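Local coordinates for protein lectin (PDB 6T0Q) that binds calcium and N-acetyl-D-galactosamine, and as a mushroom lectin probably recognises galactose-type sugars on glycans through beta-rich carbohydrate-binding modules, at residues A14-I18 against G64-V68; L101-L105 against L293-S297. All blocks are in the same frame, centred on the assembly; numbering follows the deposited sequence.

Contact 1: A14-I18 against G64-V68; sequences ATCKI and GKCSV
This is a disulfide contact at the end of a beta-sheet, where strand 67-76 begins. It ties the loop at the modelled N-terminal end of the chain, 14-18, to the loop that leads into that strand. The bond joins C16 SG to C66 SG at 2.0 Å. Its chi3 of 68° gives a right-handed twist about the sulfur pair. Both cysteines set their sulfur beside their own backbone N and anti to the carbonyl carbon, with chi1 of -59° for C16 and a similar value for C66. The C16 CB and C66 CB atoms are then 3.6 Å apart. The two segments share no hydrogen bonds and diverge by 73°, so the covalent link is the main hold between them. The sulfurs also touch backbone. C66 SG lies 3.9 Å from T15 C, and C16 SG lies 4.0 Å from K65 C. C66 is buried, whereas C16 remains partly exposed and packs on S136 of a nearby loop. The C66 backbone is hydrogen-bonded to S136, which places this end of the bridge against the loop after strand 126-135. The amine of K65 leaves the contact and bonds to T139 OG1. T15 and K17 pack on F328 of the second subunit. Past the bridge, a second touch is purely apolar: the end of the I18 side chain turns inward, and its CD1 meets V68 CG2 at 4.2 Å.

Contact 2: L101-L105 against L293-S297; sequences LFVAL and LITYS. With NAG (2-acetamido-2-deoxy-beta-D-glucopyranose), chain C.
A water bridges the backbones of A104 and Y296, 2.8 Å from A104 N, whose proton it accepts, and 2.7 Å from Y296 O. It sits between two strands from different sheets. Strand 98-104 is an outer strand of its sheet and runs past strand 287-296 at 39°, with the short axes 5.6 Å apart. F102 and A104 project toward the other strand, as do L293 and T295. A104 CB comes close to Y296 O. T295 has its CG2 anti to the carbonyl carbon, and this methyl meets V103 N at 3.7 Å. T295 OG1 is hydrogen-bonded to C231 N of strand 229-239. F102 CB touches L293 CD2 at 3.9 Å.

An N-acetylglucosamine covers one end of the contact. F102 N donates to its O7 over 3.1 Å, nearly straight at 167°. The acetyl methyl C8 of the sugar lies in the plane of the F102 ring, at the edge, 3.5 Å from F102 CD1. L293 holds CG anti to its backbone N (chi1 -168°), and its CD1 meets C8 at 3.5 Å. N301 belongs to the same glycan pocket, consistent with an N-linked sugar there. L101 and V103 make backbone bonds to I72 and A70 inside their own sheet. The amides of F102 and A104 instead face off the strand edge, where sugar and water take the place of a neighbouring strand.

How the contacts relate
Contact 1 closes before contact 2 opens along the chain, and their centres lie 16 Å apart. They meet in one antiparallel sheet, where strands 67-76 and 98-104 are neighbours. The touch is direct: V68 O and L105 N are 3.0 Å apart, a probable hydrogen bond, and S67 CB packs on L105 CD1. Contact 1 fastens the N-terminal loop at the start of strand 67-76. Contact 2 joins the outer strand of that sheet to the sheet holding strands 229-239 and 287-296. The disulfide C69-C231 links strands 67-76 and 229-239. Two disulfides and the packing of contact 2, with a glycan at one end, thus join the terminal loop and both sheets.

Contact 1: A14-I18 against G64-V68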
ATOM      1  N   ALA A  14     -24.804  -8.370  -0.126  1.00102.85           N
ATOM      2  CA  ALA A  14     -24.455  -7.864   1.196  1.00103.28           C
ATOM      3  C   ALA A  14     -23.840  -6.465   1.116  1.00103.70           C
ATOM      4  O   ALA A  14     -24.103  -5.619   1.969  1.00100.35           O
ATOM      5  CB  ALA A  14     -23.503  -8.826   1.897  1.00101.79           C
ATOM      6  N   THR A  15     -23.028  -6.228   0.086  1.00103.83           N
ATOM      7  CA  THR A  15     -22.336  -4.962  -0.111  1.00 96.69           C
ATOM      8  C   THR A  15     -22.837  -4.264  -1.373  1.00 84.77           C
ATOM      9  O   THR A  15     -23.367  -4.896  -2.292  1.00 83.73           O
ATOM     10  CB  THR A  15     -20.820  -5.175  -0.198  1.00 98.03           C
ATOM     11  OG1 THR A  15     -20.170  -3.914  -0.397  1.00 99.83           O
ATOM     12  CG2 THR A  15     -20.475  -6.108  -1.351  1.00 97.56           C
ATOM     13  N   CYS A  16     -22.663  -2.940  -1.405  1.00 70.27           N
ATOM     14  CA  CYS A  16     -23.090  -2.107  -2.522  1.00 59.18           C
ATOM     15  C   CYS A  16     -21.898  -1.432  -3.189  1.00 47.03           C
ATOM     16  O   CYS A  16     -20.903  -1.094  -2.540  1.00 43.77           O
ATOM     17  CB  CYS A  16     -24.066  -1.004  -2.087  1.00 62.82           C
ATOM     18  SG  CYS A  16     -25.608  -1.503  -1.289  1.00 72.12           S
ATOM     19  N   LYS A  17     -22.028  -1.223  -4.494  1.00 37.28           N
ATOM     20  CA  LYS A  17     -21.098  -0.386  -5.239  1.00 37.56           C
ATOM     21  C   LYS A  17     -21.222   1.064  -4.780  1.00 33.03           C
ATOM     22  O   LYS A  17     -22.332   1.585  -4.641  1.00 32.23           O
ATOM     23  CB  LYS A  17     -21.401  -0.504  -6.733  1.00 44.01           C
ATOM     24  CG  LYS A  17     -20.772   0.553  -7.607  1.00 49.03           C
ATOM     25  CD  LYS A  17     -19.435   0.102  -8.125  1.00 51.75           C
ATOM     26  CE  LYS A  17     -19.102   0.814  -9.421  1.00 53.09           C
ATOM     27  NZ  LYS A  17     -17.696   0.567  -9.826  1.00 50.49           N
ATOM     28  N   ILE A  18     -20.091   1.722  -4.537  1.00 27.17           N
ATOM     29  CA  ILE A  18     -20.102   3.104  -4.067  1.00 28.31           C
ATOM     30  C   ILE A  18     -20.016   4.024  -5.277  1.00 30.33           C
ATOM     31  O   ILE A  18     -18.967   4.139  -5.912  1.00 32.57           O
ATOM     32  CB  ILE A  18     -18.970   3.376  -3.074  1.00 33.67           C
ATOM     33  CG1 ILE A  18     -19.179   2.530  -1.819  1.00 38.31           C
ATOM     34  CG2 ILE A  18     -18.929   4.860  -2.716  1.00 34.32           C
ATOM     35  CD1 ILE A  18     -18.094   2.694  -0.797  1.00 42.74           C
ATOM     36  N   GLY A  64     -32.592  -0.608  -0.495  1.00 48.06           N
ATOM     37  CA  GLY A  64     -32.063  -0.174  -1.767  1.00 47.89           C
ATOM     38  C   GLY A  64     -30.687   0.462  -1.723  1.00 50.18           C
ATOM     39  O   GLY A  64     -30.128   0.747  -2.788  1.00 48.76           O
ATOM     40  N   LYS A  65     -30.123   0.697  -0.540  1.00 57.68           N
ATOM     41  CA  LYS A  65     -28.807   1.319  -0.459  1.00 55.34           C
ATOM     42  C   LYS A  65     -28.074   0.827   0.778  1.00 47.26           C
ATOM     43  O   LYS A  65     -28.668   0.266   1.705  1.00 40.54           O
ATOM     44  CB  LYS A  65     -28.902   2.848  -0.435  1.00 51.59           C
ATOM     45  CG  LYS A  65     -29.897   3.377   0.571  1.00 42.38           C
ATOM     46  CD  LYS A  65     -29.799   4.878   0.663  1.00 44.27           C
ATOM     47  CE  LYS A  65     -31.091   5.566   0.319  1.00 45.14           C
ATOM     48  NZ  LYS A  65     -31.083   6.945   0.878  1.00 41.93           N
ATOM     49  N   CYS A  66     -26.764   1.061   0.780  1.00 37.96           N
ATOM     50  CA  CYS A  66     -25.876   0.644   1.852  1.00 29.38           C
ATOM     51  C   CYS A  66     -25.335   1.871   2.566  1.00 30.72           C
ATOM     52  O   CYS A  66     -24.945   2.850   1.922  1.00 22.83           O
ATOM     53  CB  CYS A  66     -24.692  -0.171   1.316  1.00 38.67           C
ATOM     54  SG  CYS A  66     -25.091  -1.815   0.663  1.00 58.24           S
ATOM     55  N   SER A  67     -25.287   1.808   3.888  1.00 23.10           N
ATOM     56  CA  SER A  67     -24.620   2.851   4.645  1.00 27.38           C
ATOM     57  C   SER A  67     -23.113   2.653   4.551  1.00 29.87           C
ATOM     58  O   SER A  67     -22.619   1.520   4.487  1.00 26.87           O
ATOM     59  CB  SER A  67     -25.079   2.838   6.098  1.00 31.09           C
ATOM     60  OG  SER A  67     -25.111   1.523   6.605  1.00 48.00           O
ATOM     61  N   VAL A  68     -22.386   3.762   4.513  1.00 25.60           N
ATOM     62  CA  VAL A  68     -20.940   3.758   4.328  1.00 25.94           C
ATOM     63  C   VAL A  68     -20.220   4.304   5.559  1.00 21.97           C
ATOM     64  O   VAL A  68     -19.329   3.657   6.109  1.00 23.11           O
ATOM     65  CB  VAL A  68     -20.552   4.553   3.062  1.00 24.93           C
ATOM     66  CG1 VAL A  68     -19.024   4.632   2.923  1.00 26.11           C
ATOM     67  CG2 VAL A  68     -21.188   3.928   1.826  1.00 29.20           C
TER

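Contact 2: L101-L105 against L293-S297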
ATOM      1  N   LEU A 101     -17.510  13.298  15.968  1.00 20.30           N
ATOM      2  CA  LEU A 101     -16.933  11.966  15.826  1.00 20.15           C
ATOM      3  C   LEU A 101     -17.226  11.456  14.419  1.00 23.03           C
ATOM      4  O   LEU A 101     -18.269  11.772  13.845  1.00 22.39           O
ATOM      5  CB  LEU A 101     -17.507  10.991  16.873  1.00 17.90           C
ATOM      6  CG  LEU A 101     -17.347  11.343  18.363  1.00 20.57           C
ATOM      7  CD1 LEU A 101     -18.135  10.362  19.217  1.00 24.36           C
ATOM      8  CD2 LEU A 101     -15.863  11.324  18.786  1.00 22.10           C
ATOM      9  N   PHE A 102     -16.306  10.652  13.867  1.00 20.77           N
ATOM     10  CA  PHE A 102     -16.456  10.084  12.525  1.00 22.40           C
ATOM     11  C   PHE A 102     -16.220   8.582  12.591  1.00 24.57           C
ATOM     12  O   PHE A 102     -15.339   8.129  13.328  1.00 23.49           O
ATOM     13  CB  PHE A 102     -15.461  10.712  11.527  1.00 22.27           C
ATOM     14  CG  PHE A 102     -15.542  12.217  11.445  1.00 21.00           C
ATOM     15  CD1 PHE A 102     -14.801  13.010  12.303  1.00 27.69           C
ATOM     16  CD2 PHE A 102     -16.356  12.828  10.504  1.00 27.48           C
ATOM     17  CE1 PHE A 102     -14.874  14.398  12.236  1.00 25.81           C
ATOM     18  CE2 PHE A 102     -16.433  14.221  10.421  1.00 25.01           C
ATOM     19  CZ  PHE A 102     -15.694  15.003  11.287  1.00 27.14           C
ATOM     20  N   VAL A 103     -16.986   7.803  11.821  1.00 20.71           N
ATOM     21  CA  VAL A 103     -16.909   6.344  11.943  1.00 17.57           C
ATOM     22  C   VAL A 103     -17.387   5.696  10.646  1.00 22.45           C
ATOM     23  O   VAL A 103     -18.313   6.186   9.988  1.00 21.51           O
ATOM     24  CB  VAL A 103     -17.719   5.845  13.167  1.00 21.59           C
ATOM     25  CG1 VAL A 103     -19.223   6.007  12.930  1.00 20.75           C
ATOM     26  CG2 VAL A 103     -17.372   4.383  13.495  1.00 18.17           C
ATOM     27  N   ALA A 104     -16.736   4.588  10.283  1.00 23.62           N
ATOM     28  CA  ALA A 104     -17.222   3.701   9.231  1.00 25.39           C
ATOM     29  C   ALA A 104     -18.401   2.867   9.730  1.00 25.60           C
ATOM     30  O   ALA A 104     -18.525   2.581  10.923  1.00 25.29           O
ATOM     31  CB  ALA A 104     -16.106   2.764   8.753  1.00 22.79           C
ATOM     32  N   LEU A 105     -19.262   2.452   8.803  1.00 22.32           N
ATOM     33  CA  LEU A 105     -20.505   1.782   9.165  1.00 25.15           C
ATOM     34  C   LEU A 105     -20.619   0.437   8.462  1.00 30.58           C
ATOM     35  O   LEU A 105     -19.997   0.200   7.423  1.00 25.05           O
ATOM     36  CB  LEU A 105     -21.726   2.642   8.807  1.00 21.82           C
ATOM     37  CG  LEU A 105     -21.831   3.960   9.577  1.00 24.60           C
ATOM     38  CD1 LEU A 105     -23.088   4.705   9.128  1.00 23.23           C
ATOM     39  CD2 LEU A 105     -21.859   3.687  11.082  1.00 23.99           C
ATOM     40  N   LEU A 293      -8.946  13.331   8.418  1.00 20.64           N
ATOM     41  CA  LEU A 293      -9.290  12.167   9.226  1.00 21.02           C
ATOM     42  C   LEU A 293      -9.809  11.064   8.318  1.00 21.09           C
ATOM     43  O   LEU A 293     -10.717  11.296   7.511  1.00 21.89           O
ATOM     44  CB  LEU A 293     -10.337  12.504  10.294  1.00 25.35           C
ATOM     45  CG  LEU A 293     -10.508  11.391  11.334  1.00 25.98           C
ATOM     46  CD1 LEU A 293     -10.798  11.998  12.688  1.00 36.07           C
ATOM     47  CD2 LEU A 293     -11.632  10.456  10.954  1.00 37.62           C
ATOM     48  N   ILE A 294      -9.245   9.870   8.468  1.00 18.66           N
ATOM     49  CA  ILE A 294      -9.616   8.701   7.685  1.00 18.37           C
ATOM     50  C   ILE A 294     -10.277   7.698   8.621  1.00 20.17           C
ATOM     51  O   ILE A 294      -9.759   7.433   9.711  1.00 20.00           O
ATOM     52  CB  ILE A 294      -8.378   8.092   7.005  1.00 22.11           C
ATOM     53  CG1 ILE A 294      -7.829   9.064   5.958  1.00 23.83           C
ATOM     54  CG2 ILE A 294      -8.704   6.762   6.388  1.00 18.47           C
ATOM     55  CD1 ILE A 294      -6.406   8.745   5.547  1.00 27.23           C
ATOM     56  N   THR A 295     -11.417   7.148   8.209  1.00 19.61           N
ATOM     57  CA  THR A 295     -12.088   6.117   8.993  1.00 20.50           C
ATOM     58  C   THR A 295     -11.765   4.736   8.438  1.00 21.90           C
ATOM     59  O   THR A 295     -11.617   4.551   7.226  1.00 21.29           O
ATOM     60  CB  THR A 295     -13.609   6.321   9.005  1.00 23.13           C
ATOM     61  OG1 THR A 295     -14.094   6.361   7.664  1.00 23.18           O
ATOM     62  CG2 THR A 295     -13.988   7.643   9.698  1.00 21.98           C
ATOM     63  N   TYR A 296     -11.673   3.764   9.339  1.00 22.09           N
ATOM     64  CA  TYR A 296     -11.400   2.377   8.986  1.00 24.51           C
ATOM     65  C   TYR A 296     -12.578   1.481   9.352  1.00 23.78           C
ATOM     66  O   TYR A 296     -13.361   1.788  10.257  1.00 20.19           O
ATOM     67  CB  TYR A 296     -10.129   1.881   9.678  1.00 22.58           C
ATOM     68  CG  TYR A 296      -8.901   2.558   9.118  1.00 22.53           C
ATOM     69  CD1 TYR A 296      -8.349   2.136   7.912  1.00 20.72           C
ATOM     70  CD2 TYR A 296      -8.315   3.634   9.774  1.00 22.89           C
ATOM     71  CE1 TYR A 296      -7.236   2.755   7.378  1.00 21.63           C
ATOM     72  CE2 TYR A 296      -7.188   4.273   9.248  1.00 21.97           C
ATOM     73  CZ  TYR A 296      -6.659   3.828   8.045  1.00 25.93           C
ATOM     74  OH  TYR A 296      -5.547   4.435   7.507  1.00 26.45           O
ATOM     75  N   SER A 297     -12.679   0.344   8.644  1.00 22.56           N
ATOM     76  CA  SER A 297     -13.830  -0.542   8.798  1.00 25.34           C
ATOM     77  C   SER A 297     -13.899  -1.187  10.175  1.00 28.22           C
ATOM     78  O   SER A 297     -14.971  -1.666  10.558  1.00 28.46           O
ATOM     79  CB  SER A 297     -13.808  -1.645   7.734  1.00 27.69           C
ATOM     80  OG  SER A 297     -12.687  -2.484   7.941  1.00 30.83           O
TER
HETATM   81  C1  NAG C   1     -10.634   8.213  16.530  1.00 31.10           C
HETATM   82  C2  NAG C   1     -11.741   9.031  17.214  1.00 24.57           C
HETATM   83  C3  NAG C   1     -11.369   9.331  18.684  1.00 30.40           C
HETATM   84  C4  NAG C   1     -10.878   8.091  19.427  1.00 40.98           C
HETATM   85  C5  NAG C   1      -9.812   7.365  18.611  1.00 45.18           C
HETATM   86  C6  NAG C   1      -9.396   6.040  19.219  1.00 51.53           C
HETATM   87  C7  NAG C   1     -13.107  10.609  15.876  1.00 30.06           C
HETATM   88  C8  NAG C   1     -13.138  11.967  15.242  1.00 42.09           C
HETATM   89  N2  NAG C   1     -11.965  10.280  16.500  1.00 28.45           N
HETATM   90  O3  NAG C   1     -12.497   9.865  19.370  1.00 27.10           O
HETATM   91  O4  NAG C   1     -10.494   8.320  20.732  1.00 42.24           O
HETATM   92  O5  NAG C   1     -10.336   7.068  17.310  1.00 37.26           O
HETATM   93  O6  NAG C   1     -10.496   5.146  19.326  1.00 50.25           O
HETATM   94  O7  NAG C   1     -14.058   9.856  15.824  1.00 28.18           O
HETATM   95  O   HOH W   1     -14.295   3.979  11.570  1.00 24.09           O